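Local atomic coordinates of uncharacterized protein (Pseudomonas syringae pv. tomato, PDB entry 3K4I), a protein that is of unknown function but belongs to the aldolase/RraA family and assembles from three copies of an alpha/beta chain, with magnesium ions bound. Residues T98-I103 / T116-V121; R123-V128 / R138-Q143. One frame throughout, in Å; residues are numbered along the deposited sequence.

Contact 1. Residues T98-I103 / T116-V121. With MG (magnesium ion), chain H.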
ATOM      1  N   THR C  98      -5.978   5.155 -15.964  1.00  6.45           N
ATOM      2  CA  THR C  98      -4.561   5.408 -15.639  1.00  6.39           C
ATOM      3  C   THR C  98      -3.930   6.390 -16.620  1.00  6.10           C
ATOM      4  O   THR C  98      -4.345   6.488 -17.785  1.00  7.49           O
ATOM      5  CB  THR C  98      -3.774   4.102 -15.645  1.00  6.03           C
ATOM      6  OG1 THR C  98      -3.924   3.469 -16.919  1.00  6.30           O
ATOM      7  CG2 THR C  98      -4.300   3.166 -14.556  1.00  7.21           C
ATOM      8  N   VAL C  99      -2.938   7.133 -16.142  1.00  4.59           N
ATOM      9  CA  VAL C  99      -2.278   8.143 -16.957  1.00  4.56           C
ATOM     10  C   VAL C  99      -0.758   7.936 -16.934  1.00  6.50           C
ATOM     11  O   VAL C  99       0.006   8.887 -17.125  1.00  7.92           O
ATOM     12  CB  VAL C  99      -2.656   9.608 -16.567  1.00  4.52           C
ATOM     13  CG1 VAL C  99      -4.134   9.922 -16.902  1.00  3.92           C
ATOM     14  CG2 VAL C  99      -2.355   9.904 -15.123  1.00  4.40           C
ATOM     15  N   TRP C 100      -0.339   6.690 -16.725  1.00  5.40           N
ATOM     16  CA  TRP C 100       1.108   6.321 -16.824  1.00  6.39           C
ATOM     17  C   TRP C 100       1.183   4.807 -16.992  1.00  7.63           C
ATOM     18  O   TRP C 100       0.413   4.073 -16.361  1.00  7.49           O
ATOM     19  CB  TRP C 100       1.857   6.709 -15.568  1.00  6.13           C
ATOM     20  CG  TRP C 100       3.361   6.610 -15.735  1.00  3.96           C
ATOM     21  CD1 TRP C 100       4.162   5.569 -15.376  1.00  5.15           C
ATOM     22  CD2 TRP C 100       4.203   7.594 -16.333  1.00  5.03           C
ATOM     23  NE1 TRP C 100       5.494   5.852 -15.706  1.00  5.17           N
ATOM     24  CE2 TRP C 100       5.536   7.088 -16.292  1.00  4.95           C
ATOM     25  CE3 TRP C 100       3.964   8.872 -16.881  1.00  4.43           C
ATOM     26  CZ2 TRP C 100       6.632   7.800 -16.817  1.00  5.27           C
ATOM     27  CZ3 TRP C 100       5.038   9.580 -17.423  1.00  6.44           C
ATOM     28  CH2 TRP C 100       6.378   9.042 -17.362  1.00  3.88           C
ATOM     29  N   GLY C 101       2.083   4.330 -17.845  1.00  6.67           N
ATOM     30  CA  GLY C 101       2.245   2.886 -18.013  1.00  6.98           C
ATOM     31  C   GLY C 101       3.621   2.571 -18.573  1.00  8.43           C
ATOM     32  O   GLY C 101       4.527   3.397 -18.443  1.00  8.00           O
ATOM     33  N   ASP C 102       3.749   1.409 -19.197  1.00  8.72           N
ATOM     34  CA  ASP C 102       5.069   0.883 -19.600  1.00  8.96           C
ATOM     35  C   ASP C 102       5.807   1.724 -20.627  1.00  8.78           C
ATOM     36  O   ASP C 102       7.020   1.976 -20.470  1.00  9.23           O
ATOM     37  CB  ASP C 102       5.005  -0.598 -20.029  1.00 10.04           C
ATOM     38  CG  ASP C 102       3.971  -0.893 -21.134  1.00  8.61           C
ATOM     39  OD1 ASP C 102       3.382   0.008 -21.787  1.00 11.42           O
ATOM     40  OD2 ASP C 102       3.756  -2.107 -21.361  1.00 12.57           O
ATOM     41  N   ILE C 103       5.099   2.130 -21.685  1.00  8.13           N
ATOM     42  CA  ILE C 103       5.701   2.945 -22.745  1.00  8.32           C
ATOM     43  C   ILE C 103       6.314   4.220 -22.160  1.00  7.78           C
ATOM     44  O   ILE C 103       7.509   4.522 -22.393  1.00  7.48           O
ATOM     45  CB  ILE C 103       4.691   3.246 -23.860  1.00  9.20           C
ATOM     46  CG1 ILE C 103       4.357   1.970 -24.655  1.00 10.38           C
ATOM     47  CG2 ILE C 103       5.217   4.296 -24.818  1.00 10.62           C
ATOM     48  CD1 ILE C 103       3.171   2.156 -25.634  1.00 10.61           C
ATOM     49  N   THR C 116       7.636  10.346 -11.729  1.00  5.73           N
ATOM     50  CA  THR C 116       6.285  10.757 -12.081  1.00  6.17           C
ATOM     51  C   THR C 116       5.441  10.752 -10.831  1.00  5.58           C
ATOM     52  O   THR C 116       5.432   9.763 -10.087  1.00  6.62           O
ATOM     53  CB  THR C 116       5.665   9.830 -13.149  1.00  7.38           C
ATOM     54  OG1 THR C 116       6.441   9.955 -14.338  1.00  5.01           O
ATOM     55  CG2 THR C 116       4.270  10.287 -13.497  1.00  4.88           C
ATOM     56  N   VAL C 117       4.738  11.861 -10.627  1.00  4.42           N
ATOM     57  CA  VAL C 117       3.854  12.064  -9.475  1.00  4.75           C
ATOM     58  C   VAL C 117       2.452  12.167 -10.066  1.00  4.61           C
ATOM     59  O   VAL C 117       2.248  13.002 -10.951  1.00  6.17           O
ATOM     60  CB  VAL C 117       4.215  13.381  -8.779  1.00  5.99           C
ATOM     61  CG1 VAL C 117       3.233  13.694  -7.683  1.00  5.50           C
ATOM     62  CG2 VAL C 117       5.618  13.303  -8.224  1.00  5.85           C
ATOM     63  N   ILE C 118       1.488  11.386  -9.557  1.00  5.15           N
ATOM     64  CA  ILE C 118       0.142  11.336 -10.149  1.00  5.52           C
ATOM     65  C   ILE C 118      -0.986  11.548  -9.156  1.00  4.44           C
ATOM     66  O   ILE C 118      -1.133  10.788  -8.192  1.00  3.84           O
ATOM     67  CB  ILE C 118      -0.122  10.007 -10.906  1.00  6.51           C
ATOM     68  CG1 ILE C 118       1.021   9.701 -11.873  1.00  5.99           C
ATOM     69  CG2 ILE C 118      -1.418  10.091 -11.687  1.00  6.51           C
ATOM     70  CD1 ILE C 118       0.916   8.338 -12.525  1.00  8.53           C
ATOM     71  N   ASP C 119      -1.778  12.584  -9.436  1.00  5.26           N
ATOM     72  CA  ASP C 119      -3.045  12.821  -8.740  1.00  6.02           C
ATOM     73  C   ASP C 119      -4.054  11.977  -9.525  1.00  5.66           C
ATOM     74  O   ASP C 119      -4.798  12.480 -10.357  1.00  6.03           O
ATOM     75  CB  ASP C 119      -3.360  14.325  -8.752  1.00  7.57           C
ATOM     76  CG  ASP C 119      -4.794  14.652  -8.326  1.00 10.91           C
ATOM     77  OD1 ASP C 119      -5.313  13.969  -7.452  1.00  7.05           O
ATOM     78  OD2 ASP C 119      -5.366  15.607  -8.899  1.00  9.66           O
ATOM     79  N   GLY C 120      -4.056  10.679  -9.234  1.00  5.72           N
ATOM     80  CA  GLY C 120      -4.660   9.689 -10.088  1.00  5.67           C
ATOM     81  C   GLY C 120      -3.903   8.387  -9.926  1.00  5.50           C
ATOM     82  O   GLY C 120      -3.175   8.201  -8.950  1.00  6.00           O
ATOM     83  N   VAL C 121      -4.085   7.479 -10.870  1.00  4.53           N
ATOM     84  CA  VAL C 121      -3.479   6.141 -10.770  1.00  4.99           C
ATOM     85  C   VAL C 121      -2.665   5.762 -12.008  1.00  5.52           C
ATOM     86  O   VAL C 121      -2.759   6.435 -13.057  1.00  4.74           O
ATOM     87  CB  VAL C 121      -4.549   5.066 -10.446  1.00  5.08           C
ATOM     88  CG1 VAL C 121      -5.172   5.355  -9.078  1.00  6.56           C
ATOM     89  CG2 VAL C 121      -5.621   4.960 -11.547  1.00  6.90           C
TER
HETATM   90 MG    MG H 501       2.095  -3.114 -22.041  1.00 21.03          MG
HETATM   91  O   HOH W   1       0.855  -1.658 -21.431  1.00 15.96           O
HETATM   92  O   HOH W   2       1.992  -4.004 -20.205  1.00 23.53           O
HETATM   93  O   HOH W   3       0.547  -4.286 -22.522  1.00 20.72           O
HETATM   94  O   HOH W   4       3.223  -4.641 -22.780  1.00 18.40           O
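Thr116 sits over one face of the Trp100 indole. Thr116 CB stands 4.0 Å from the centroid of the Trp100 six-membered ring and only 5° off the ring normal, a CH-pi contact. Thr116 OG1 leans toward the rim, 3.2 Å from Trp100 CH2, and hydrogen-bonds the hydroxyl of Tyr133. Thr116 CG2 stands over Trp100 CE3, at 3.7 Å. The ring stands there because its CG is anti to the backbone N (chi1 -168°). Ile118 meets Trp100 nearer the backbone, with Ile118 CD1 3.6 Å from Trp100 CB. Strand 115-119 follows helix 102-110 in a beta-alpha-beta unit that starts with strand 85-90, and the contact packs the lead-in to that helix against the strand that follows it in the chain. Ile118 CG2 and Val99 CG2 lie 3.6 Å apart as the two side chains slide past each other in opposite directions. Next to this, the backbones join through Val99 N and Val121 O, a fairly straight hydrogen bond of 3.2 Å. Thr98 crosses Val121 at about a right angle, methyl against methyl. Farther along, Asp102 OD2 binds the magnesium ion at 2.1 Å, together with four waters and Glu200 of the second subunit.

Contact 2. Residues R123-V128 / R138-Q143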
ATOM      1  N   ARG C 123      -0.766   2.337 -14.423  1.00  6.41           N
ATOM      2  CA  ARG C 123      -0.785   0.907 -14.775  1.00  7.18           C
ATOM      3  C   ARG C 123       0.620   0.398 -15.034  1.00  7.61           C
ATOM      4  O   ARG C 123       1.577   1.165 -14.938  1.00  7.22           O
ATOM      5  CB  ARG C 123      -1.701   0.641 -15.975  1.00  7.36           C
ATOM      6  CG  ARG C 123      -1.226   1.091 -17.350  1.00  6.53           C
ATOM      7  CD  ARG C 123      -2.351   0.771 -18.308  1.00  7.69           C
ATOM      8  NE  ARG C 123      -1.999   1.026 -19.699  1.00  7.47           N
ATOM      9  CZ  ARG C 123      -2.754   0.631 -20.715  1.00  7.10           C
ATOM     10  NH1 ARG C 123      -3.895  -0.022 -20.471  1.00  7.77           N
ATOM     11  NH2 ARG C 123      -2.382   0.901 -21.955  1.00  8.07           N
ATOM     12  N   ASP C 124       0.733  -0.888 -15.372  1.00  8.54           N
ATOM     13  CA  ASP C 124       2.030  -1.496 -15.666  1.00  9.60           C
ATOM     14  C   ASP C 124       2.993  -1.361 -14.498  1.00  9.89           C
ATOM     15  O   ASP C 124       4.193  -1.111 -14.664  1.00  9.80           O
ATOM     16  CB  ASP C 124       2.607  -0.904 -16.953  1.00 10.48           C
ATOM     17  CG  ASP C 124       1.876  -1.398 -18.183  1.00 12.37           C
ATOM     18  OD1 ASP C 124       1.658  -2.627 -18.303  1.00 12.88           O
ATOM     19  OD2 ASP C 124       1.502  -0.572 -19.024  1.00 11.39           O
ATOM     20  N   ILE C 125       2.442  -1.554 -13.310  1.00  9.62           N
ATOM     21  CA  ILE C 125       3.169  -1.460 -12.065  1.00  9.85           C
ATOM     22  C   ILE C 125       4.365  -2.417 -12.028  1.00  9.39           C
ATOM     23  O   ILE C 125       5.419  -2.075 -11.505  1.00  9.86           O
ATOM     24  CB  ILE C 125       2.217  -1.699 -10.867  1.00 11.13           C
ATOM     25  CG1 ILE C 125       1.103  -0.632 -10.850  1.00 12.77           C
ATOM     26  CG2 ILE C 125       2.975  -1.700  -9.541  1.00 13.34           C
ATOM     27  CD1 ILE C 125       1.569   0.835 -10.988  1.00 12.72           C
ATOM     28  N   ASP C 126       4.209  -3.600 -12.616  1.00  8.93           N
ATOM     29  CA  ASP C 126       5.302  -4.562 -12.631  1.00  9.66           C
ATOM     30  C   ASP C 126       6.515  -4.074 -13.420  1.00  9.15           C
ATOM     31  O   ASP C 126       7.653  -4.300 -13.000  1.00  9.50           O
ATOM     32  CB  ASP C 126       4.803  -5.938 -13.094  1.00 12.17           C
ATOM     33  CG  ASP C 126       3.907  -6.608 -12.051  1.00 13.25           C
ATOM     34  OD1 ASP C 126       4.299  -6.698 -10.861  1.00 14.03           O
ATOM     35  OD2 ASP C 126       2.792  -7.028 -12.413  1.00 14.02           O
ATOM     36  N   THR C 127       6.258  -3.410 -14.546  1.00 10.04           N
ATOM     37  CA  THR C 127       7.306  -2.803 -15.384  1.00 10.41           C
ATOM     38  C   THR C 127       7.993  -1.667 -14.632  1.00  9.66           C
ATOM     39  O   THR C 127       9.233  -1.546 -14.613  1.00  9.86           O
ATOM     40  CB  THR C 127       6.716  -2.296 -16.719  1.00 11.51           C
ATOM     41  OG1 THR C 127       6.282  -3.418 -17.486  1.00 12.40           O
ATOM     42  CG2 THR C 127       7.759  -1.507 -17.520  1.00 14.82           C
ATOM     43  N   VAL C 128       7.179  -0.844 -13.995  1.00  9.52           N
ATOM     44  CA  VAL C 128       7.672   0.288 -13.224  1.00  9.21           C
ATOM     45  C   VAL C 128       8.602  -0.196 -12.102  1.00  8.38           C
ATOM     46  O   VAL C 128       9.709   0.356 -11.906  1.00  9.54           O
ATOM     47  CB  VAL C 128       6.508   1.102 -12.644  1.00 10.46           C
ATOM     48  CG1 VAL C 128       7.023   2.210 -11.800  1.00 11.34           C
ATOM     49  CG2 VAL C 128       5.654   1.697 -13.783  1.00 10.90           C
ATOM     50  N   ARG C 138      -1.898   7.727  -6.448  1.00  5.70           N
ATOM     51  CA  ARG C 138      -2.952   7.330  -5.519  1.00  6.71           C
ATOM     52  C   ARG C 138      -3.283   5.846  -5.598  1.00  7.42           C
ATOM     53  O   ARG C 138      -4.222   5.358  -4.943  1.00  9.66           O
ATOM     54  CB  ARG C 138      -4.215   8.138  -5.778  1.00  6.17           C
ATOM     55  CG  ARG C 138      -4.014   9.634  -5.529  1.00  6.69           C
ATOM     56  CD  ARG C 138      -5.341  10.404  -5.487  1.00  5.99           C
ATOM     57  NE  ARG C 138      -5.028  11.839  -5.503  1.00  7.61           N
ATOM     58  CZ  ARG C 138      -4.500  12.525  -4.486  1.00  5.77           C
ATOM     59  NH1 ARG C 138      -4.251  11.939  -3.334  1.00  8.22           N
ATOM     60  NH2 ARG C 138      -4.220  13.832  -4.638  1.00  9.06           N
ATOM     61  N   GLY C 139      -2.562   5.117  -6.427  1.00  6.53           N
ATOM     62  CA  GLY C 139      -2.859   3.688  -6.547  1.00  6.16           C
ATOM     63  C   GLY C 139      -2.544   3.103  -7.893  1.00  5.50           C
ATOM     64  O   GLY C 139      -1.893   3.753  -8.741  1.00  5.18           O
ATOM     65  N   ARG C 140      -3.029   1.887  -8.071  1.00  5.26           N
ATOM     66  CA  ARG C 140      -2.698   1.027  -9.198  1.00  5.85           C
ATOM     67  C   ARG C 140      -3.964   0.521  -9.853  1.00  6.47           C
ATOM     68  O   ARG C 140      -4.882   0.072  -9.155  1.00  7.78           O
ATOM     69  CB  ARG C 140      -1.875  -0.164  -8.722  1.00  6.38           C
ATOM     70  CG  ARG C 140      -0.594   0.212  -7.941  1.00  5.29           C
ATOM     71  CD  ARG C 140      -0.080  -0.944  -7.121  1.00  5.50           C
ATOM     72  NE  ARG C 140       1.283  -0.685  -6.614  1.00  7.06           N
ATOM     73  CZ  ARG C 140       2.108  -1.645  -6.196  1.00  5.01           C
ATOM     74  NH1 ARG C 140       1.712  -2.922  -6.181  1.00  6.55           N
ATOM     75  NH2 ARG C 140       3.324  -1.339  -5.777  1.00  6.83           N
ATOM     76  N   PHE C 141      -4.001   0.612 -11.185  1.00  6.75           N
ATOM     77  CA  PHE C 141      -5.115   0.069 -11.983  1.00  6.21           C
ATOM     78  C   PHE C 141      -4.595  -0.307 -13.370  1.00  6.10           C
ATOM     79  O   PHE C 141      -3.412  -0.183 -13.620  1.00  5.31           O
ATOM     80  CB  PHE C 141      -6.268   1.076 -12.042  1.00  7.15           C
ATOM     81  CG  PHE C 141      -7.613   0.460 -12.348  1.00  5.98           C
ATOM     82  CD1 PHE C 141      -8.506   1.107 -13.199  1.00  8.06           C
ATOM     83  CD2 PHE C 141      -7.989  -0.767 -11.788  1.00  8.74           C
ATOM     84  CE1 PHE C 141      -9.767   0.559 -13.486  1.00  6.94           C
ATOM     85  CE2 PHE C 141      -9.263  -1.331 -12.070  1.00  6.42           C
ATOM     86  CZ  PHE C 141     -10.142  -0.664 -12.923  1.00  9.35           C
HETATM   87  N   MSE C 142      -5.453  -0.764 -14.276  1.00  5.85           N
HETATM   88  CA  MSE C 142      -4.980  -1.196 -15.599  1.00  7.94           C
HETATM   89  C   MSE C 142      -5.702  -0.559 -16.785  1.00  8.09           C
HETATM   90  O   MSE C 142      -5.225  -0.631 -17.926  1.00  7.38           O
HETATM   91  CB  MSE C 142      -5.015  -2.733 -15.710  1.00 10.58           C
HETATM   92  CG  MSE C 142      -6.345  -3.322 -16.099  1.00 11.29           C
HETATM   93 SE   MSE C 142      -7.788  -3.095 -14.794  1.00 13.52          SE
HETATM   94  CE  MSE C 142      -6.948  -4.072 -13.293  1.00 10.65           C
ATOM     95  N   GLN C 143      -6.855   0.056 -16.528  1.00  7.87           N
ATOM     96  CA  GLN C 143      -7.680   0.594 -17.615  1.00  7.93           C
ATOM     97  C   GLN C 143      -7.051   1.871 -18.168  1.00  6.93           C
ATOM     98  O   GLN C 143      -6.614   2.749 -17.413  1.00  7.95           O
ATOM     99  CB  GLN C 143      -9.134   0.822 -17.172  1.00  9.12           C
ATOM    100  CG  GLN C 143      -9.882  -0.474 -16.864  1.00  7.80           C
ATOM    101  CD  GLN C 143     -11.350  -0.263 -16.488  1.00 11.12           C
ATOM    102  OE1 GLN C 143     -12.089  -1.226 -16.350  1.00  9.04           O
ATOM    103  NE2 GLN C 143     -11.764   0.987 -16.320  1.00  7.67           N
TER
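The first torsion of Arg123 (chi1 73°) tucks CG between its own backbone N and carbonyl carbon, and the chain then runs extended from CG to NE. This carries the guanidinium alongside the backbone of Met142. There Arg123 NH1 gives a hydrogen bond of 2.9 Å to Met142 O. The bond is nearly straight, 163° at the hydrogen, and the oxygen lies at the guanidinium edge, close to its plane. NH1 also forms a salt bridge with Asp30 of the second subunit, so the group is gripped from both chains. Nearer the backbone, Arg123 CB approaches Phe141 O to 3.0 Å. Arg123 CA also makes a CA-H...O contact with that oxygen.

Ile125 and Arg140 form the other half. Arg140 is also extended from CG to NE, and it crosses Ile125 at about a right angle. The CG2 methyl of Ile125 sits over the centre of the Arg140 guanidinium, 3.5 Å from its CZ. CG1 of Ile125 meets the stem at Arg140 CG, also at 3.5 Å. The polar end of Arg140 turns to Gln47, which accepts a hydrogen bond from NE. One face of the charged group thus rests on a methyl while its NE-H is satisfied.

Asp124 holds the N-cap position of helix 125-130, but its side chain does not cap that helix. Its OD2 instead accepts the backbone N-H of Asp102, in the first turn of helix 102-110. Ser176 of the second subunit hydrogen-bonds Ile125 N. Ile125 and Val128 also pack on Leu135 of strand 135-137.

How the contacts relate
The two contacts come in series along the chain, and their centres are about 7 Å apart. Contact 1 uses strand 115-119 and the approach to helix 102-110. Contact 2 uses helix 125-130, the next element, and the loop after strand 135-137. Strands 115-119 and 135-137 are parallel partners in the mixed sheet. The contacts also touch directly. Thr98 OG1 probably hydrogen-bonds Gln143 O at 2.8 Å, and Gly120 O probably does the same with Arg138 N. Both reach the second subunit, so this part of the chain lies at a subunit interface. The magnesium ion of contact 1 lies about 6 Å from the nearest atom of the Arg123 side chain in contact 2.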